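Local atomic coordinates of Thiol:disulfide interchange protein DsbA (Neisseria meningitidis serogroup B, PDB entry 2ZNM), a protein that probably acts as a thioredoxin-fold thiol:disulfide oxidoreductase of the periplasm, belonging to the DsbA-like proteins that exchange disulfides with other proteins. Residues K49-P52 and S53-L57. Residues are numbered along the deposited sequence; the frame is centred on the assembly and turned at random.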
loop_
_atom_site.group_PDB
_atom_site.type_symbol
_atom_site.label_atom_id
_atom_site.label_comp_id
_atom_site.label_asym_id
_atom_site.label_seq_id
_atom_site.Cartn_x
_atom_site.Cartn_y
_atom_site.Cartn_z
ATOM N N LYS A 49 -9.855 8.876 -8.192
ATOM C CA LYS A 49 -10.870 9.612 -8.955
ATOM C C LYS A 49 -11.730 8.717 -9.843
ATOM O O LYS A 49 -12.901 9.018 -10.055
ATOM C CB LYS A 49 -10.231 10.741 -9.774
ATOM C CG LYS A 49 -9.323 11.691 -8.976
ATOM C CD LYS A 49 -10.128 12.687 -8.152
ATOM C CE LYS A 49 -9.259 13.833 -7.625
ATOM N NZ LYS A 49 -8.147 13.363 -6.737
ATOM N N ALA A 50 -11.162 7.619 -10.349
ATOM C CA ALA A 50 -11.835 6.789 -11.365
ATOM C C ALA A 50 -12.718 5.692 -10.779
ATOM O O ALA A 50 -13.661 5.219 -11.434
ATOM C CB ALA A 50 -10.831 6.197 -12.338
ATOM N N LEU A 51 -12.411 5.294 -9.545
ATOM C CA LEU A 51 -13.178 4.264 -8.840
ATOM C C LEU A 51 -14.637 4.701 -8.625
ATOM O O LEU A 51 -14.896 5.889 -8.477
ATOM C CB LEU A 51 -12.515 3.923 -7.500
ATOM C CG LEU A 51 -11.279 3.019 -7.519
ATOM C CD1 LEU A 51 -10.698 2.903 -6.123
ATOM C CD2 LEU A 51 -11.569 1.631 -8.083
ATOM N N PRO A 52 -15.593 3.744 -8.636
ATOM C CA PRO A 52 -16.977 4.088 -8.263
ATOM C C PRO A 52 -17.116 4.482 -6.789
ATOM O O PRO A 52 -16.214 4.246 -6.003
ATOM C CB PRO A 52 -17.759 2.799 -8.561
ATOM C CG PRO A 52 -16.746 1.720 -8.528
ATOM C CD PRO A 52 -15.466 2.324 -9.019
ATOM N N SER A 53 -18.244 5.082 -6.437
ATOM C CA SER A 53 -18.494 5.602 -5.082
ATOM C C SER A 53 -18.439 4.569 -3.938
ATOM O O SER A 53 -18.126 4.933 -2.805
ATOM C CB SER A 53 -19.842 6.338 -5.040
ATOM O OG SER A 53 -19.857 7.433 -5.944
ATOM N N ASP A 54 -18.753 3.306 -4.240
ATOM C CA ASP A 54 -18.805 2.231 -3.233
ATOM C C ASP A 54 -17.493 1.424 -3.124
ATOM O O ASP A 54 -17.441 0.366 -2.479
ATOM C CB ASP A 54 -20.010 1.310 -3.492
ATOM C CG ASP A 54 -20.075 0.806 -4.931
ATOM O OD1 ASP A 54 -19.280 1.269 -5.777
ATOM O OD2 ASP A 54 -20.924 -0.062 -5.219
ATOM N N ALA A 55 -16.435 1.955 -3.740
ATOM C CA ALA A 55 -15.113 1.338 -3.713
ATOM C C ALA A 55 -14.168 2.201 -2.890
ATOM O O ALA A 55 -14.306 3.419 -2.881
ATOM C CB ALA A 55 -14.585 1.155 -5.128
ATOM N N TYR A 56 -13.230 1.568 -2.185
ATOM C CA TYR A 56 -12.199 2.295 -1.409
ATOM C C TYR A 56 -10.790 1.722 -1.581
ATOM O O TYR A 56 -10.611 0.559 -1.974
ATOM C CB TYR A 56 -12.572 2.387 0.089
ATOM C CG TYR A 56 -12.424 1.094 0.853
ATOM C CD1 TYR A 56 -11.249 0.806 1.561
ATOM C CD2 TYR A 56 -13.456 0.154 0.869
ATOM C CE1 TYR A 56 -11.106 -0.397 2.269
ATOM C CE2 TYR A 56 -13.327 -1.048 1.574
ATOM C CZ TYR A 56 -12.154 -1.317 2.268
ATOM O OH TYR A 56 -12.035 -2.509 2.954
ATOM N N LEU A 57 -9.802 2.556 -1.268
ATOM C CA LEU A 57 -8.384 2.247 -1.442
ATOM C C LEU A 57 -7.723 1.859 -0.117
ATOM O O LEU A 57 -7.894 2.551 0.888
ATOM C CB LEU A 57 -7.660 3.465 -2.036
ATOM C CG LEU A 57 -7.063 3.530 -3.458
ATOM C CD1 LEU A 57 -7.383 2.335 -4.368
ATOM C CD2 LEU A 57 -7.415 4.851 -4.117
#
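Leu51, the first residue to leave helical geometry after helix 42-50, turns its side chain toward the strand that follows and touches it at two levels. Its CB lies 4.2 Å from CB of Ala55, at the start of strand 55-61. Farther out, CG stands anti to the carbonyl carbon (chi1 -78°), and the branch it carries brings CD1 to within 3.8 Å of Leu57 CD1, the two leucines crossing at a slant. Both leucines also rest on Val26 of strand 24-30, which runs parallel to strand 55-61. The contact lies at the link from helix to second strand in the beta-alpha-beta unit made of strand 24-30, helix 42-50 and strand 55-61, part of the thioredoxin fold, where the chain comes off the helix and enters an outermost strand of the sheet.

The reversal itself is a type I beta turn from Pro52 to Ala55. Its closing hydrogen bond runs from Ala55 N to Pro52 O over 3.2 Å, with the N-H pointing fairly straight at the oxygen (154°) but approaching from above the carbonyl plane. On the ring of Pro52, CG packs against the Ala55 methyl, CB, at 4.1 Å, while Asp54 reaches across the CB-CG edge of the ring, OD1 coming 3.5 Å from Pro52 CB. The same OD1 forms a salt bridge with Arg183 of the C-terminal helix 167-185, a pairing that would favour the charged carboxylate beside the proline. That helix also meets the turn through apolar contacts, Val179 touching both Pro52 and Ala55.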